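Local coordinates for protein endoglucanase (Clostridium thermocellum, PDB 2E4T) that hydrolyses internal beta-1,4-glucosidic bonds of cellulose and probably of xyloglucan, through a glycoside hydrolase family 44 catalytic module with a TIM-like barrel, at residues A313-T316 with L317-P320; L342-S345 with I346-Y349; G379-K383 with Y384-L388. One frame throughout, in Å; residues are numbered along the deposited sequence. Where two conformers were deposited one is given.

Contact 1 (A313-T316 with L317-P320); sequences APRT and LWDP
R315 and D319 form a salt bridge across a turn of helical shape. The turn follows helix 304-312 in the TIM-like barrel domain. Consecutive i to i+3 bonds shape its backbone: L317 N to P314 O, and W318 N to R315 O at 3.1 Å. D319 N closes an i to i+4 bond to R315 O at 2.8 Å. R315 O therefore accepts from both W318 N and D319 N.

The charged pair runs side by side. R315 bends at chi3 (62°), which turns the guanidinium back along D319. The grip is side-on, with both nitrogens on one oxygen. R315 NE lies 2.8 Å from D319 OD2, and R315 NH2 lies 2.9 Å from the same D319 OD2. That oxygen is in the guanidinium plane. The two flat groups are nearly coplanar, 21° apart. The second oxygen, OD1, is bonded to T321 OG1, and R315 NH1 is bonded to Q312 OE1. The carboxylate is thus held at both oxygens, which should fix its rotation and probably favours its charged form. Nearby, T316 OG1 is hydrogen-bonded to E324 OE1.

W318 packs beside the pair. Its ring lies against the R315 chain, where R315 CG is 4.0 Å from W318 NE1. L317 and P314 face the barrel helices: L317 touches helix 338-349, and P314 touches helix 368-384. D319 also packs on the indole, its CB sitting 3.5 Å above the centre of the W318 ring plane.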
loop_
_atom_site.group_PDB
_atom_site.type_symbol
_atom_site.label_atom_id
_atom_site.label_comp_id
_atom_site.label_asym_id
_atom_site.label_seq_id
_atom_site.Cartn_x
_atom_site.Cartn_y
_atom_site.Cartn_z
ATOM N N ALA A 313 3.206 -9.717 -14.511
ATOM C CA ALA A 313 3.658 -9.822 -13.144
ATOM C C ALA A 313 2.546 -9.727 -12.090
ATOM O O ALA A 313 2.691 -10.373 -11.037
ATOM C CB ALA A 313 4.739 -8.769 -12.880
ATOM N N PRO A 314 1.485 -8.946 -12.294
ATOM C CA PRO A 314 0.437 -8.914 -11.262
ATOM C C PRO A 314 -0.139 -10.333 -10.975
ATOM O O PRO A 314 -0.684 -10.540 -9.885
ATOM C CB PRO A 314 -0.625 -7.969 -11.840
ATOM C CG PRO A 314 0.208 -7.030 -12.696
ATOM C CD PRO A 314 1.223 -7.943 -13.358
ATOM N N ARG A 315 -0.019 -11.261 -11.913
ATOM C CA ARG A 315 -0.516 -12.611 -11.670
ATOM C C ARG A 315 0.192 -13.298 -10.511
ATOM O O ARG A 315 -0.388 -14.206 -9.899
ATOM C CB ARG A 315 -0.463 -13.412 -12.974
ATOM C CG ARG A 315 -1.478 -12.934 -13.971
ATOM C CD ARG A 315 -1.244 -13.495 -15.373
ATOM N NE ARG A 315 -1.371 -14.964 -15.333
ATOM C CZ ARG A 315 -0.946 -15.749 -16.325
ATOM N NH1 ARG A 315 -0.367 -15.227 -17.429
ATOM N NH2 ARG A 315 -1.082 -17.072 -16.178
ATOM N N THR A 316 1.432 -12.913 -10.188
ATOM C CA THR A 316 2.072 -13.523 -9.009
ATOM C C THR A 316 1.297 -13.224 -7.723
ATOM O O THR A 316 1.425 -13.938 -6.733
ATOM C CB THR A 316 3.527 -13.023 -8.913
ATOM O OG1 THR A 316 4.155 -13.441 -10.118
ATOM C CG2 THR A 316 4.243 -13.507 -7.688
ATOM N N LEU A 317 0.504 -12.130 -7.742
ATOM C CA LEU A 317 -0.302 -11.806 -6.584
ATOM C C LEU A 317 -1.385 -12.864 -6.289
ATOM O O LEU A 317 -1.745 -13.041 -5.125
ATOM C CB LEU A 317 -0.976 -10.444 -6.745
ATOM C CG LEU A 317 -0.015 -9.261 -6.841
ATOM C CD1 LEU A 317 -0.773 -7.976 -7.216
ATOM C CD2 LEU A 317 0.739 -9.039 -5.523
ATOM N N TRP A 318 -1.966 -13.494 -7.346
ATOM C CA TRP A 318 -3.187 -14.258 -7.159
ATOM C C TRP A 318 -3.235 -15.596 -7.886
ATOM O O TRP A 318 -4.063 -16.445 -7.486
ATOM C CB TRP A 318 -4.435 -13.426 -7.581
ATOM C CG TRP A 318 -4.465 -13.145 -9.052
ATOM C CD1 TRP A 318 -3.904 -12.075 -9.724
ATOM C CD2 TRP A 318 -5.076 -13.955 -10.079
ATOM N NE1 TRP A 318 -4.131 -12.185 -11.078
ATOM C CE2 TRP A 318 -4.824 -13.337 -11.309
ATOM C CE3 TRP A 318 -5.802 -15.169 -10.047
ATOM C CZ2 TRP A 318 -5.282 -13.864 -12.524
ATOM C CZ3 TRP A 318 -6.211 -15.708 -11.265
ATOM C CH2 TRP A 318 -5.958 -15.063 -12.484
ATOM N N ASP A 319 -2.503 -15.776 -8.985
ATOM C CA ASP A 319 -2.795 -16.854 -9.933
ATOM C C ASP A 319 -1.857 -18.020 -9.661
ATOM O O ASP A 319 -0.632 -17.914 -9.887
ATOM C CB ASP A 319 -2.524 -16.310 -11.346
ATOM C CG ASP A 319 -2.651 -17.305 -12.455
ATOM O OD1 ASP A 319 -3.059 -18.489 -12.206
ATOM O OD2 ASP A 319 -2.322 -16.930 -13.591
ATOM N N PRO A 320 -2.384 -19.179 -9.183
ATOM C CA PRO A 320 -1.481 -20.294 -8.900
ATOM C C PRO A 320 -0.803 -20.859 -10.138
ATOM O O PRO A 320 0.247 -21.568 -9.969
ATOM C CB PRO A 320 -2.398 -21.345 -8.253
ATOM C CG PRO A 320 -3.754 -21.032 -8.742
ATOM C CD PRO A 320 -3.789 -19.490 -8.910
#

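Contact 2 (L342-S345 with I346-Y349); sequences LLDS and IEKY
K348 reaches back over one helical turn to D344. Its chain can be followed from the backbone outward. K348 CB lies 3.5 Å from D344 O. K348 CG passes the same D344 O at 3.4 Å. K348 CD then leaves it for the carboxylate and comes 3.5 Å from D344 OD2. K348 CE lies beside both carboxylate oxygens, at 3.3 Å from D344 OD2. K348 NZ ends the chain with a 2.8 Å salt bridge to D344 OD2. It uses the syn lone pair of that oxygen, the one on the side of OD1.

Torsions on both partners make this possible. The lysine is extended beyond CG. The aspartate holds CG anti to its own N (chi1 171°), which swings the carboxylate toward the following turn. The two side chains meet at a slant.

A second acid stands near. E347 OE1 is 4.5 Å from D344 OD1. The lysine probably offsets the repulsion between these like charges. D344 has two conformers, so the bridge, and its closeness to E347, may hold only part of the time.

L343 CD2 and I346 CD1 make a loose apolar contact at 4.4 Å. S345 OG bonds to D259 OD1 and W256 NE1, which ties the helix to helix 257-272 and the loop before it. Y349 leans on the same helix through D259, L262 and D263. Its ring edge lies near S345 O.

Backbone bonds from I346, E347, K348 and Y349 to the carbonyls four residues earlier carry the helix to its last turn. The i to i+4 acid-lysine pair on the outward side, with L342, S345 and I346 buried, is typical of an amphipathic helix packed on the outside of a TIM-like barrel.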
loop_
_atom_site.group_PDB
_atom_site.type_symbol
_atom_site.label_atom_id
_atom_site.label_comp_id
_atom_site.label_asym_id
_atom_site.label_seq_id
_atom_site.Cartn_x
_atom_site.Cartn_y
_atom_site.Cartn_z
ATOM N N LEU A 342 -0.492 -14.979 2.071
ATOM C CA LEU A 342 -0.596 -14.069 3.218
ATOM C C LEU A 342 -1.974 -14.221 3.885
ATOM O O LEU A 342 -2.091 -14.243 5.122
ATOM C CB LEU A 342 -0.352 -12.627 2.771
ATOM C CG LEU A 342 1.082 -12.342 2.328
ATOM C CD1 LEU A 342 1.161 -10.994 1.591
ATOM C CD2 LEU A 342 2.051 -12.347 3.544
ATOM N N LEU A 343 -3.035 -14.261 3.058
ATOM C CA LEU A 343 -4.391 -14.347 3.605
ATOM C C LEU A 343 -4.620 -15.703 4.335
ATOM O O LEU A 343 -5.317 -15.737 5.357
ATOM C CB LEU A 343 -5.423 -14.136 2.513
ATOM C CG LEU A 343 -5.433 -12.706 1.958
ATOM C CD1 LEU A 343 -6.187 -12.675 0.637
ATOM C CD2 LEU A 343 -6.029 -11.711 2.947
ATOM N N ASP A 344 -4.040 -16.771 3.798
ATOM C CA ASP A 344 -4.134 -18.096 4.451
ATOM C C ASP A 344 -3.428 -18.075 5.790
ATOM O O ASP A 344 -3.892 -18.652 6.782
ATOM C CB ASP A 344 -3.542 -19.155 3.536
ATOM C CG ASP A 344 -3.381 -20.545 4.162
ATOM O OD1 ASP A 344 -4.399 -21.188 4.228
ATOM O OD2 ASP A 344 -2.272 -20.996 4.556
ATOM N N SER A 345 -2.275 -17.390 5.871
ATOM C CA SER A 345 -1.607 -17.232 7.146
ATOM C C SER A 345 -2.438 -16.467 8.148
ATOM O O SER A 345 -2.501 -16.849 9.331
ATOM C CB SER A 345 -0.231 -16.568 6.923
ATOM O OG SER A 345 0.666 -17.479 6.350
ATOM N N ILE A 346 -3.089 -15.385 7.701
ATOM C CA ILE A 346 -4.004 -14.670 8.565
ATOM C C ILE A 346 -5.110 -15.604 9.095
ATOM O O ILE A 346 -5.409 -15.628 10.302
ATOM C CB ILE A 346 -4.589 -13.451 7.857
ATOM C CG1 ILE A 346 -3.504 -12.346 7.747
ATOM C CG2 ILE A 346 -5.830 -12.948 8.581
ATOM C CD1 ILE A 346 -3.858 -11.244 6.770
ATOM N N GLU A 347 -5.712 -16.386 8.175
ATOM C CA GLU A 347 -6.819 -17.276 8.604
ATOM C C GLU A 347 -6.348 -18.295 9.640
ATOM O O GLU A 347 -7.102 -18.656 10.538
ATOM C CB GLU A 347 -7.401 -17.995 7.378
ATOM C CG GLU A 347 -8.125 -17.086 6.471
ATOM C CD GLU A 347 -8.664 -17.766 5.201
ATOM O OE1 GLU A 347 -8.160 -18.849 4.785
ATOM O OE2 GLU A 347 -9.608 -17.192 4.590
ATOM N N LYS A 348 -5.103 -18.765 9.508
ATOM C CA LYS A 348 -4.606 -19.794 10.401
ATOM C C LYS A 348 -4.152 -19.232 11.741
ATOM O O LYS A 348 -4.323 -19.893 12.772
ATOM C CB LYS A 348 -3.422 -20.541 9.725
ATOM C CG LYS A 348 -3.847 -21.498 8.592
ATOM C CD LYS A 348 -2.666 -22.078 7.818
ATOM C CE LYS A 348 -3.176 -23.173 6.867
ATOM N NZ LYS A 348 -2.197 -23.461 5.812
ATOM N N TYR A 349 -3.510 -18.052 11.742
ATOM C CA TYR A 349 -2.823 -17.561 12.926
ATOM C C TYR A 349 -3.434 -16.316 13.571
ATOM O O TYR A 349 -3.223 -16.097 14.778
ATOM C CB TYR A 349 -1.354 -17.337 12.649
ATOM C CG TYR A 349 -0.608 -18.637 12.461
ATOM C CD1 TYR A 349 -0.239 -19.110 11.206
ATOM C CD2 TYR A 349 -0.251 -19.426 13.594
ATOM C CE1 TYR A 349 0.417 -20.331 11.063
ATOM C CE2 TYR A 349 0.404 -20.643 13.442
ATOM C CZ TYR A 349 0.772 -21.068 12.172
ATOM O OH TYR A 349 1.424 -22.256 12.073
#

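Contact 3 (G379-K383 with Y384-L388); sequences GIFGK and YGVYL
K383 and Y384 run side by side because their first torsions differ. K383 holds CG anti to its N (chi1 178°), and its chain is fully extended. Y384 has CG anti to its carbonyl carbon instead. The lysine methylenes therefore lie along the tyrosine ring. K383 CG sits over one face, 4.2 Å from the Y384 ring centroid and 24° off the normal, in a CH-pi contact offset toward the rim. K383 CD follows at 3.7 Å from Y384 CE2. K383 CE continues toward the hydroxyl. At the far end one water joins the polar tips. It accepts from K383 NZ and is hydrogen-bonded to Y384 OH, lying in the ring plane.

The tyrosine ring also meets the preceding turn. I380 O lies at the ring edge, 3.3 Å from Y384 CD2. I380 CG2 touches the same atom. I380 O takes the regular helical bond from Y384 N as well.

Helix 368-384 ends here in a Schellman motif. G385 has positive phi (93°), a backbone shape that suits glycine. Its N makes weak bonds to F381 O and G382 O. V386 N makes the firmer 2.9 Å bond to F381 O. A second water lies within bonding distance of G382 O (3.1 Å) and V386 O (2.8 Å), with more acceptors near it than it has protons to give, so the two bonds are probably shared. This turn leads the helix into barrel strand 388-391.

V386 points its side chain back toward the helix end. V386 CG2 touches F381 CD1 at 3.8 Å, and V386 CG1 lies over one face of that ring. I27 of strand 26-30 touches both residues. The F381 ring also meets Y360 edge to face.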
loop_
_atom_site.group_PDB
_atom_site.type_symbol
_atom_site.label_atom_id
_atom_site.label_comp_id
_atom_site.label_asym_id
_atom_site.label_seq_id
_atom_site.Cartn_x
_atom_site.Cartn_y
_atom_site.Cartn_z
ATOM N N GLY A 379 -7.290 -3.871 -9.442
ATOM C CA GLY A 379 -8.404 -4.814 -9.581
ATOM C C GLY A 379 -8.205 -6.030 -8.657
ATOM O O GLY A 379 -9.162 -6.486 -7.987
ATOM N N ILE A 380 -6.977 -6.557 -8.638
ATOM C CA ILE A 380 -6.636 -7.694 -7.799
ATOM C C ILE A 380 -6.785 -7.341 -6.315
ATOM O O ILE A 380 -7.351 -8.132 -5.532
ATOM C CB ILE A 380 -5.179 -8.141 -8.147
ATOM C CG1 ILE A 380 -5.146 -8.724 -9.555
ATOM C CG2 ILE A 380 -4.640 -9.105 -7.105
ATOM C CD1 ILE A 380 -3.766 -8.650 -10.189
ATOM N N PHE A 381 -6.235 -6.214 -5.903
ATOM C CA PHE A 381 -6.361 -5.812 -4.502
ATOM C C PHE A 381 -7.825 -5.794 -4.094
ATOM O O PHE A 381 -8.200 -6.232 -2.986
ATOM C CB PHE A 381 -5.740 -4.447 -4.262
ATOM C CG PHE A 381 -4.215 -4.385 -4.313
ATOM C CD1 PHE A 381 -3.415 -5.515 -4.302
ATOM C CD2 PHE A 381 -3.599 -3.155 -4.312
ATOM C CE1 PHE A 381 -2.003 -5.423 -4.316
ATOM C CE2 PHE A 381 -2.187 -3.057 -4.326
ATOM C CZ PHE A 381 -1.425 -4.171 -4.296
ATOM N N GLY A 382 -8.673 -5.236 -4.964
ATOM C CA GLY A 382 -10.095 -5.142 -4.602
ATOM C C GLY A 382 -10.744 -6.498 -4.518
ATOM O O GLY A 382 -11.365 -6.763 -3.452
ATOM N N LYS A 383 -10.513 -7.333 -5.540
ATOM C CA LYS A 383 -11.171 -8.636 -5.689
ATOM C C LYS A 383 -10.762 -9.585 -4.587
ATOM O O LYS A 383 -11.578 -10.388 -4.106
ATOM C CB LYS A 383 -10.801 -9.207 -7.061
ATOM C CG LYS A 383 -11.359 -10.581 -7.387
ATOM C CD LYS A 383 -11.055 -10.948 -8.851
ATOM C CE LYS A 383 -11.531 -12.340 -9.209
ATOM N NZ LYS A 383 -11.272 -12.609 -10.621
ATOM N N TYR A 384 -9.466 -9.563 -4.191
ATOM C CA TYR A 384 -8.930 -10.536 -3.260
ATOM C C TYR A 384 -8.958 -10.035 -1.835
ATOM O O TYR A 384 -8.546 -10.784 -0.933
ATOM C CB TYR A 384 -7.584 -11.102 -3.771
ATOM C CG TYR A 384 -7.711 -11.915 -5.072
ATOM C CD1 TYR A 384 -8.067 -13.242 -5.035
ATOM C CD2 TYR A 384 -7.607 -11.333 -6.287
ATOM C CE1 TYR A 384 -8.259 -13.971 -6.218
ATOM C CE2 TYR A 384 -7.796 -12.031 -7.490
ATOM C CZ TYR A 384 -8.175 -13.353 -7.438
ATOM O OH TYR A 384 -8.417 -14.004 -8.629
ATOM N N GLY A 385 -9.444 -8.834 -1.573
ATOM C CA GLY A 385 -9.700 -8.425 -0.205
ATOM C C GLY A 385 -8.602 -7.681 0.497
ATOM O O GLY A 385 -8.638 -7.600 1.750
ATOM N N VAL A 386 -7.674 -7.057 -0.237
ATOM C CA VAL A 386 -6.720 -6.172 0.415
ATOM C C VAL A 386 -7.458 -4.974 0.990
ATOM O O VAL A 386 -8.406 -4.457 0.404
ATOM C CB VAL A 386 -5.629 -5.752 -0.619
ATOM C CG1 VAL A 386 -4.732 -4.680 -0.115
ATOM C CG2 VAL A 386 -4.843 -6.982 -1.053
ATOM N N TYR A 387 -7.018 -4.540 2.193
ATOM C CA TYR A 387 -7.679 -3.456 2.909
ATOM C C TYR A 387 -7.183 -2.055 2.527
ATOM O O TYR A 387 -7.965 -1.098 2.415
ATOM C CB TYR A 387 -7.435 -3.671 4.409
ATOM C CG TYR A 387 -7.985 -2.596 5.291
ATOM C CD1 TYR A 387 -9.363 -2.352 5.366
ATOM C CD2 TYR A 387 -7.133 -1.837 6.094
ATOM C CE1 TYR A 387 -9.862 -1.363 6.206
ATOM C CE2 TYR A 387 -7.648 -0.873 6.976
ATOM C CZ TYR A 387 -9.020 -0.666 7.036
ATOM O OH TYR A 387 -9.579 0.260 7.885
ATOM N N LEU A 388 -5.870 -1.912 2.368
ATOM C CA LEU A 388 -5.278 -0.599 2.108
ATOM C C LEU A 388 -4.056 -0.863 1.240
ATOM O O LEU A 388 -3.344 -1.857 1.432
ATOM C CB LEU A 388 -4.929 0.115 3.426
ATOM C CG LEU A 388 -4.259 1.487 3.301
ATOM C CD1 LEU A 388 -4.675 2.397 4.443
ATOM C CD2 LEU A 388 -2.733 1.397 3.255
HETATM O O HOH W 1 -10.765 -5.032 -0.952
HETATM O O HOH W 2 -8.439 -12.678 -11.157
#

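The three contacts lie in series along the chain, on the outer layer of the TIM-like barrel. Contact 3 touches both of the others. Contact 1 packs on it through two rings: W318 and Y384 meet with planes at about 15°, and W318 CE3 is 3.2 Å from Y384 OH. I380 adds to this seam, its CD1 being 3.6 Å from P314 CB. Contact 2 reaches contact 3 more narrowly, with L343 CD1 3.4 Å from Y384 O. Contacts 1 and 2 do not touch; their nearest atoms are about 7 Å apart. Their centres are about 18 Å apart. All three lie away from the zinc and calcium sites.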